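SVP1-like protein 2 (PDB 4EXV) probably binds phosphatidylinositol 3-phosphate at two sites, as a beta-propeller of the PROPPIN family linked to autophagy, and is thereby recruited to membranes. Local coordinates at residues A[51-59]-A[65-73]; A[231-239]-A[250-259]. One frame throughout, in Å; residues are numbered along the deposited sequence.

Contact 1. Residues A[51-59]-A[65-73]; sequences QEMPDAGTI and TNYIAFVST
The F70 ring carries the apolar centre of this contact. The M53 and F70 side chains cross at about a right angle, with SD 3.6 Å from F70 CZ; SD lies oblique to the ring, 59° off its normal, a Met-aromatic contact that the terminal CE extends along CZ and CE2. A56 also approaches the ring obliquely, its CA near F70 CD2. With CG set between its own backbone N and carbonyl carbon (chi1 65°), F70 lifts the ring toward these residues, while its CB meets I59 CG1 at 3.9 Å. I59 CD1 then continues to I68 CG2, 3.5 Å away. I59 and F70 are an antiparallel non-hydrogen-bonded pair; beside them V71 N donates to T58 O (3.0 Å, 152°). At the polar edge, T73 OG1 bonds to D55 O at 3.1 Å from above the carbonyl plane, and S72 CA adds a CA-H...O contact to the same oxygen. The 51-59 segment leaves outer strand 47-52 of one propeller blade and starts inner strand 59-61 of the next. G57 O and I59 N bond back to S32 and D19 of the first blade, and H79 of strand 77-82 stacks on F70.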
loop_
_atom_site.group_PDB
_atom_site.type_symbol
_atom_site.label_atom_id
_atom_site.label_comp_id
_atom_site.label_asym_id
_atom_site.label_seq_id
_atom_site.Cartn_x
_atom_site.Cartn_y
_atom_site.Cartn_z
ATOM N N GLN A 51 14.348 -16.936 8.091
ATOM C CA GLN A 51 15.503 -17.151 7.247
ATOM C C GLN A 51 16.577 -16.165 7.665
ATOM O O GLN A 51 16.371 -14.947 7.591
ATOM C CB GLN A 51 15.116 -16.932 5.785
ATOM C CG GLN A 51 16.277 -16.990 4.823
ATOM C CD GLN A 51 17.133 -18.225 5.023
ATOM O OE1 GLN A 51 16.669 -19.362 4.863
ATOM N NE2 GLN A 51 18.387 -18.008 5.392
ATOM N N GLU A 52 17.714 -16.680 8.129
ATOM C CA GLU A 52 18.752 -15.790 8.639
ATOM C C GLU A 52 19.470 -15.121 7.490
ATOM O O GLU A 52 19.778 -15.773 6.504
ATOM C CB GLU A 52 19.717 -16.507 9.594
ATOM C CG GLU A 52 19.234 -16.459 11.049
ATOM C CD GLU A 52 20.136 -17.198 12.024
ATOM O OE1 GLU A 52 21.215 -17.672 11.595
ATOM O OE2 GLU A 52 19.766 -17.295 13.223
ATOM N N MET A 53 19.695 -13.813 7.626
ATOM C CA MET A 53 20.375 -13.015 6.608
ATOM C C MET A 53 20.868 -11.642 7.058
ATOM O O MET A 53 20.132 -10.840 7.638
ATOM C CB MET A 53 19.510 -12.864 5.363
ATOM C CG MET A 53 19.658 -14.033 4.407
ATOM S SD MET A 53 20.254 -13.556 2.784
ATOM C CE MET A 53 21.327 -12.176 3.198
ATOM N N PRO A 54 22.137 -11.371 6.763
ATOM C CA PRO A 54 22.820 -10.091 6.962
ATOM C C PRO A 54 22.392 -9.082 5.908
ATOM O O PRO A 54 22.205 -9.458 4.741
ATOM C CB PRO A 54 24.280 -10.458 6.699
ATOM C CG PRO A 54 24.188 -11.567 5.681
ATOM C CD PRO A 54 23.017 -12.380 6.138
ATOM N N ASP A 55 22.253 -7.818 6.293
ATOM C CA ASP A 55 22.074 -6.765 5.293
ATOM C C ASP A 55 20.699 -6.782 4.626
ATOM O O ASP A 55 20.499 -6.122 3.604
ATOM C CB ASP A 55 23.118 -6.903 4.171
ATOM C CG ASP A 55 24.517 -6.510 4.605
ATOM O OD1 ASP A 55 24.649 -5.705 5.557
ATOM O OD2 ASP A 55 25.485 -7.004 3.975
ATOM N N ALA A 56 19.758 -7.551 5.163
ATOM C CA ALA A 56 18.405 -7.522 4.622
ATOM C C ALA A 56 17.839 -6.152 4.956
ATOM O O ALA A 56 17.824 -5.749 6.123
ATOM C CB ALA A 56 17.567 -8.611 5.236
ATOM N N GLY A 57 17.402 -5.418 3.940
ATOM C CA GLY A 57 16.924 -4.066 4.169
ATOM C C GLY A 57 15.469 -3.883 3.789
ATOM O O GLY A 57 14.553 -4.403 4.445
ATOM N N THR A 58 15.257 -3.109 2.733
ATOM C CA THR A 58 13.972 -3.074 2.068
ATOM C C THR A 58 13.603 -4.509 1.684
ATOM O O THR A 58 14.383 -5.199 1.045
ATOM C CB THR A 58 14.074 -2.217 0.819
ATOM O OG1 THR A 58 14.401 -0.875 1.196
ATOM C CG2 THR A 58 12.766 -2.219 0.070
ATOM N N ILE A 59 12.416 -4.956 2.082
ATOM C CA ILE A 59 12.030 -6.370 1.993
ATOM C C ILE A 59 10.613 -6.488 1.378
ATOM O O ILE A 59 9.705 -5.748 1.758
ATOM C CB ILE A 59 12.126 -7.038 3.418
ATOM C CG1 ILE A 59 12.832 -8.391 3.369
ATOM C CG2 ILE A 59 10.780 -7.153 4.079
ATOM C CD1 ILE A 59 12.196 -9.378 2.467
ATOM N N THR A 65 3.953 -17.089 -2.920
ATOM C CA THR A 65 4.875 -17.853 -3.743
ATOM C C THR A 65 6.225 -17.999 -3.051
ATOM O O THR A 65 6.479 -17.377 -2.016
ATOM C CB THR A 65 5.088 -17.180 -5.106
ATOM O OG1 THR A 65 5.656 -15.882 -4.906
ATOM C CG2 THR A 65 3.776 -17.023 -5.817
ATOM N N ASN A 66 7.090 -18.816 -3.640
ATOM C CA ASN A 66 8.408 -19.070 -3.089
ATOM C C ASN A 66 9.407 -17.914 -3.272
ATOM O O ASN A 66 10.551 -18.034 -2.860
ATOM C CB ASN A 66 8.981 -20.349 -3.703
ATOM C CG ASN A 66 9.161 -20.241 -5.205
ATOM O OD1 ASN A 66 8.528 -19.421 -5.859
ATOM N ND2 ASN A 66 10.035 -21.061 -5.757
ATOM N N TYR A 67 8.982 -16.799 -3.873
ATOM C CA TYR A 67 9.911 -15.703 -4.187
ATOM C C TYR A 67 9.816 -14.490 -3.278
ATOM O O TYR A 67 8.725 -14.039 -2.913
ATOM C CB TYR A 67 9.794 -15.271 -5.645
ATOM C CG TYR A 67 10.371 -16.292 -6.592
ATOM C CD1 TYR A 67 11.733 -16.526 -6.625
ATOM C CD2 TYR A 67 9.561 -17.031 -7.441
ATOM C CE1 TYR A 67 12.284 -17.467 -7.483
ATOM C CE2 TYR A 67 10.095 -17.974 -8.300
ATOM C CZ TYR A 67 11.466 -18.189 -8.322
ATOM O OH TYR A 67 12.033 -19.127 -9.175
ATOM N N ILE A 68 10.993 -13.985 -2.921
ATOM C CA ILE A 68 11.164 -12.850 -2.021
ATOM C C ILE A 68 12.248 -11.966 -2.615
ATOM O O ILE A 68 13.191 -12.459 -3.229
ATOM C CB ILE A 68 11.634 -13.314 -0.616
ATOM C CG1 ILE A 68 10.535 -14.116 0.077
ATOM C CG2 ILE A 68 12.066 -12.135 0.262
ATOM C CD1 ILE A 68 10.995 -15.485 0.522
ATOM N N ALA A 69 12.112 -10.663 -2.442
ATOM C CA ALA A 69 13.128 -9.738 -2.894
ATOM C C ALA A 69 13.591 -8.912 -1.705
ATOM O O ALA A 69 12.804 -8.654 -0.788
ATOM C CB ALA A 69 12.577 -8.847 -4.006
ATOM N N PHE A 70 14.872 -8.531 -1.695
ATOM C CA PHE A 70 15.390 -7.589 -0.689
ATOM C C PHE A 70 16.623 -6.809 -1.153
ATOM O O PHE A 70 17.321 -7.220 -2.069
ATOM C CB PHE A 70 15.653 -8.286 0.647
ATOM C CG PHE A 70 16.748 -9.312 0.597
ATOM C CD1 PHE A 70 16.475 -10.622 0.232
ATOM C CD2 PHE A 70 18.047 -8.975 0.947
ATOM C CE1 PHE A 70 17.477 -11.571 0.198
ATOM C CE2 PHE A 70 19.056 -9.925 0.918
ATOM C CZ PHE A 70 18.768 -11.222 0.542
ATOM N N VAL A 71 16.874 -5.670 -0.521
ATOM C CA VAL A 71 18.039 -4.859 -0.846
ATOM C C VAL A 71 19.157 -5.081 0.157
ATOM O O VAL A 71 18.970 -4.891 1.365
ATOM C CB VAL A 71 17.700 -3.360 -0.870
ATOM C CG1 VAL A 71 18.976 -2.520 -0.873
ATOM C CG2 VAL A 71 16.829 -3.034 -2.074
ATOM N N SER A 72 20.318 -5.487 -0.354
ATOM C CA SER A 72 21.515 -5.607 0.471
ATOM C C SER A 72 21.963 -4.220 0.933
ATOM O O SER A 72 21.802 -3.212 0.228
ATOM C CB SER A 72 22.651 -6.329 -0.279
ATOM O OG SER A 72 23.470 -7.088 0.612
ATOM N N THR A 73 22.513 -4.175 2.137
ATOM C CA THR A 73 22.950 -2.915 2.713
ATOM C C THR A 73 24.377 -3.037 3.271
ATOM O O THR A 73 25.281 -3.543 2.585
ATOM C CB THR A 73 21.933 -2.410 3.780
ATOM O OG1 THR A 73 21.675 -3.447 4.741
ATOM C CG2 THR A 73 20.608 -1.995 3.103
#

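Contact 2. Residues A[231-239]-A[250-259]; sequences RWSPDGSKL and VFEVFNDAEN
W232 and V253 meet nearly at a right angle, V253 CG2 lying oblique to the indole and 3.7 Å from W232 CZ3. One indole face carries L239 CD1, offset toward the rim, and W232 NE1 bonds to R186 O of the adjoining blade. Because CG of W232 stands anti to its carbonyl carbon (chi1 -62°), the six-membered ring extends to V253, whose CG1 in turn lies over one face of the F254 ring, offset toward its rim. G236 O lies in plane at the F254 edge, 3.8 Å from CD2; L239 O similarly sits near the F251 edge, and F251 also meets F218. With W232 reduced to an alanine, L239 CD1 would probably lose the ring face beneath it, V253 the ring atoms it packs on, and R186 O its indole donor. In the backbone, L239 and F251 form an antiparallel hydrogen-bonded pair, with F251 N to L239 O 2.9 Å and L239 N to F251 O 3.1 Å. S237 O takes two donors as the strand ends: F254 N at 3.2 Å (163°) and, weakly, V253 N. Beyond it, N255 and E258 make a capping box, E258 N donating to N255 OD1 at 2.9 Å, that starts the short helix. Backbone bonds and apolar packing join the segments, the 233-238 turn is held by its own serine and aspartate bonds, and K238 NZ and E252 OE2, beyond salt-bridge range, probably attract only modestly.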
loop_
_atom_site.group_PDB
_atom_site.type_symbol
_atom_site.label_atom_id
_atom_site.label_comp_id
_atom_site.label_asym_id
_atom_site.label_seq_id
_atom_site.Cartn_x
_atom_site.Cartn_y
_atom_site.Cartn_z
ATOM N N ARG A 231 -5.504 2.301 3.288
ATOM C CA ARG A 231 -5.737 1.020 2.613
ATOM C C ARG A 231 -7.198 0.707 2.324
ATOM O O ARG A 231 -8.082 1.129 3.054
ATOM C CB ARG A 231 -5.068 -0.139 3.356
ATOM C CG ARG A 231 -4.394 -1.083 2.375
ATOM C CD ARG A 231 -3.426 -2.018 3.021
ATOM N NE ARG A 231 -2.258 -1.341 3.583
ATOM C CZ ARG A 231 -1.139 -1.075 2.914
ATOM N NH1 ARG A 231 -1.034 -1.407 1.635
ATOM N NH2 ARG A 231 -0.118 -0.478 3.527
ATOM N N TRP A 232 -7.448 -0.031 1.247
ATOM C CA TRP A 232 -8.815 -0.397 0.888
ATOM C C TRP A 232 -9.220 -1.743 1.501
ATOM O O TRP A 232 -8.373 -2.593 1.780
ATOM C CB TRP A 232 -8.996 -0.432 -0.640
ATOM C CG TRP A 232 -8.762 0.896 -1.355
ATOM C CD1 TRP A 232 -7.557 1.508 -1.593
ATOM C CD2 TRP A 232 -9.758 1.748 -1.938
ATOM N NE1 TRP A 232 -7.744 2.692 -2.274
ATOM C CE2 TRP A 232 -9.082 2.860 -2.499
ATOM C CE3 TRP A 232 -11.155 1.684 -2.035
ATOM C CZ2 TRP A 232 -9.758 3.892 -3.149
ATOM C CZ3 TRP A 232 -11.821 2.707 -2.674
ATOM C CH2 TRP A 232 -11.121 3.800 -3.223
ATOM N N SER A 233 -10.521 -1.919 1.713
ATOM C CA SER A 233 -11.065 -3.196 2.151
ATOM C C SER A 233 -11.113 -4.160 0.969
ATOM O O SER A 233 -11.144 -3.733 -0.189
ATOM C CB SER A 233 -12.454 -3.016 2.784
ATOM O OG SER A 233 -13.393 -2.454 1.877
ATOM N N PRO A 234 -11.106 -5.472 1.250
ATOM C CA PRO A 234 -11.075 -6.417 0.122
ATOM C C PRO A 234 -12.190 -6.091 -0.858
ATOM O O PRO A 234 -11.992 -6.099 -2.079
ATOM C CB PRO A 234 -11.344 -7.759 0.796
ATOM C CG PRO A 234 -10.921 -7.557 2.218
ATOM C CD PRO A 234 -11.232 -6.152 2.554
ATOM N N ASP A 235 -13.360 -5.838 -0.268
ATOM C CA ASP A 235 -14.542 -5.242 -0.888
ATOM C C ASP A 235 -14.255 -4.237 -1.973
ATOM O O ASP A 235 -14.777 -4.332 -3.070
ATOM C CB ASP A 235 -15.286 -4.454 0.188
ATOM C CG ASP A 235 -16.661 -4.971 0.422
ATOM O OD1 ASP A 235 -16.951 -6.066 -0.101
ATOM O OD2 ASP A 235 -17.439 -4.306 1.139
ATOM N N GLY A 236 -13.461 -3.233 -1.621
ATOM C CA GLY A 236 -13.256 -2.087 -2.473
ATOM C C GLY A 236 -14.187 -0.960 -2.088
ATOM O O GLY A 236 -14.141 0.126 -2.666
ATOM N N SER A 237 -15.023 -1.232 -1.086
ATOM C CA SER A 237 -16.112 -0.340 -0.676
ATOM C C SER A 237 -15.656 0.723 0.315
ATOM O O SER A 237 -16.239 1.802 0.401
ATOM C CB SER A 237 -17.215 -1.159 -0.010
ATOM O OG SER A 237 -16.672 -1.905 1.058
ATOM N N LYS A 238 -14.621 0.397 1.082
ATOM C CA LYS A 238 -14.186 1.263 2.166
ATOM C C LYS A 238 -12.696 1.542 2.137
ATOM O O LYS A 238 -11.921 0.799 1.522
ATOM C CB LYS A 238 -14.582 0.652 3.509
ATOM C CG LYS A 238 -16.011 0.197 3.521
ATOM C CD LYS A 238 -16.519 -0.030 4.932
ATOM C CE LYS A 238 -17.662 -1.043 4.916
ATOM N NZ LYS A 238 -18.632 -0.786 3.797
ATOM N N LEU A 239 -12.314 2.619 2.821
ATOM C CA LEU A 239 -10.921 3.028 2.905
ATOM C C LEU A 239 -10.527 3.457 4.313
ATOM O O LEU A 239 -11.187 4.282 4.932
ATOM C CB LEU A 239 -10.665 4.172 1.937
ATOM C CG LEU A 239 -9.239 4.694 1.892
ATOM C CD1 LEU A 239 -8.403 3.827 0.961
ATOM C CD2 LEU A 239 -9.299 6.122 1.402
ATOM N N VAL A 250 -12.265 5.475 8.904
ATOM C CA VAL A 250 -12.851 4.692 7.814
ATOM C C VAL A 250 -13.857 5.513 7.008
ATOM O O VAL A 250 -14.709 6.185 7.570
ATOM C CB VAL A 250 -13.570 3.443 8.331
ATOM C CG1 VAL A 250 -14.124 2.644 7.164
ATOM C CG2 VAL A 250 -12.631 2.608 9.188
ATOM N N PHE A 251 -13.751 5.447 5.688
ATOM C CA PHE A 251 -14.669 6.144 4.796
ATOM C C PHE A 251 -15.473 5.150 3.976
ATOM O O PHE A 251 -14.941 4.122 3.548
ATOM C CB PHE A 251 -13.888 7.046 3.847
ATOM C CG PHE A 251 -13.052 8.068 4.547
ATOM C CD1 PHE A 251 -13.585 9.327 4.857
ATOM C CD2 PHE A 251 -11.731 7.776 4.906
ATOM C CE1 PHE A 251 -12.821 10.278 5.505
ATOM C CE2 PHE A 251 -10.946 8.719 5.565
ATOM C CZ PHE A 251 -11.493 9.980 5.865
ATOM N N GLU A 252 -16.752 5.444 3.757
ATOM C CA GLU A 252 -17.548 4.618 2.845
ATOM C C GLU A 252 -17.533 5.194 1.432
ATOM O O GLU A 252 -18.276 6.129 1.104
ATOM C CB GLU A 252 -18.979 4.435 3.341
ATOM C CG GLU A 252 -19.792 3.487 2.484
ATOM C CD GLU A 252 -21.201 3.265 3.021
ATOM O OE1 GLU A 252 -21.981 4.242 3.088
ATOM O OE2 GLU A 252 -21.530 2.112 3.377
ATOM N N VAL A 253 -16.665 4.622 0.605
ATOM C CA VAL A 253 -16.477 5.071 -0.766
ATOM C C VAL A 253 -17.686 4.732 -1.629
ATOM O O VAL A 253 -18.221 5.594 -2.309
ATOM C CB VAL A 253 -15.210 4.439 -1.354
ATOM C CG1 VAL A 253 -14.863 5.073 -2.689
ATOM C CG2 VAL A 253 -14.068 4.586 -0.364
ATOM N N PHE A 254 -18.107 3.471 -1.585
ATOM C CA PHE A 254 -19.345 3.027 -2.223
ATOM C C PHE A 254 -20.170 2.185 -1.248
ATOM O O PHE A 254 -19.612 1.369 -0.516
ATOM C CB PHE A 254 -19.053 2.167 -3.454
ATOM C CG PHE A 254 -18.020 2.749 -4.376
ATOM C CD1 PHE A 254 -18.370 3.709 -5.316
ATOM C CD2 PHE A 254 -16.701 2.323 -4.320
ATOM C CE1 PHE A 254 -17.429 4.237 -6.170
ATOM C CE2 PHE A 254 -15.759 2.847 -5.171
ATOM C CZ PHE A 254 -16.123 3.808 -6.097
ATOM N N ASN A 255 -21.493 2.376 -1.244
ATOM C CA ASN A 255 -22.393 1.476 -0.522
ATOM C C ASN A 255 -22.674 0.223 -1.347
ATOM O O ASN A 255 -22.133 0.061 -2.444
ATOM C CB ASN A 255 -23.695 2.171 -0.140
ATOM C CG ASN A 255 -24.503 2.603 -1.347
ATOM O OD1 ASN A 255 -24.596 1.883 -2.338
ATOM N ND2 ASN A 255 -25.085 3.797 -1.272
ATOM N N ASP A 256 -23.514 -0.668 -0.832
ATOM C CA ASP A 256 -23.750 -1.910 -1.552
ATOM C C ASP A 256 -24.142 -1.699 -3.024
ATOM O O ASP A 256 -23.488 -2.211 -3.929
ATOM C CB ASP A 256 -24.775 -2.788 -0.835
ATOM C CG ASP A 256 -24.300 -4.227 -0.689
ATOM O OD1 ASP A 256 -24.547 -5.042 -1.615
ATOM O OD2 ASP A 256 -23.659 -4.531 0.349
ATOM N N ALA A 257 -25.205 -0.938 -3.256
ATOM C CA ALA A 257 -25.707 -0.729 -4.610
ATOM C C ALA A 257 -24.657 -0.092 -5.517
ATOM O O ALA A 257 -24.425 -0.557 -6.639
ATOM C CB ALA A 257 -26.978 0.121 -4.580
ATOM N N GLU A 258 -24.044 0.983 -5.024
ATOM C CA GLU A 258 -22.992 1.681 -5.757
ATOM C C GLU A 258 -21.895 0.682 -6.158
ATOM O O GLU A 258 -21.317 0.761 -7.241
ATOM C CB GLU A 258 -22.417 2.842 -4.912
ATOM C CG GLU A 258 -23.396 3.999 -4.655
ATOM C CD GLU A 258 -22.890 5.058 -3.647
ATOM O OE1 GLU A 258 -22.124 4.733 -2.706
ATOM O OE2 GLU A 258 -23.273 6.238 -3.790
ATOM N N ASN A 259 -21.640 -0.283 -5.284
ATOM C CA ASN A 259 -20.529 -1.192 -5.481
ATOM C C ASN A 259 -20.843 -2.378 -6.371
ATOM O O ASN A 259 -20.033 -2.748 -7.218
ATOM C CB ASN A 259 -20.001 -1.688 -4.140
ATOM C CG ASN A 259 -18.512 -1.972 -4.178
ATOM O OD1 ASN A 259 -17.798 -1.427 -5.012
ATOM N ND2 ASN A 259 -18.036 -2.816 -3.271
#

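Overall arrangement
From the N terminus, the chain completes its first four-stranded sheet with strand 47-52 and crosses to the second, where contact 1, whose segments are separated by only five residues, ties the connection between the blades to strand 67-71. Three further blades follow. In the sixth, contact 2 closes ten residues, pinning the turn between strands 227-232 and 238-243 to the end of strand 247-252 and the helix after it, within the second WD repeat. The two contacts come in series, neither enclosing nor crossing the other. They lie on opposite sides of the chain's centre, about 34 Å apart between centres: contact 1 joins successive blades, contact 2 one blade's own strands.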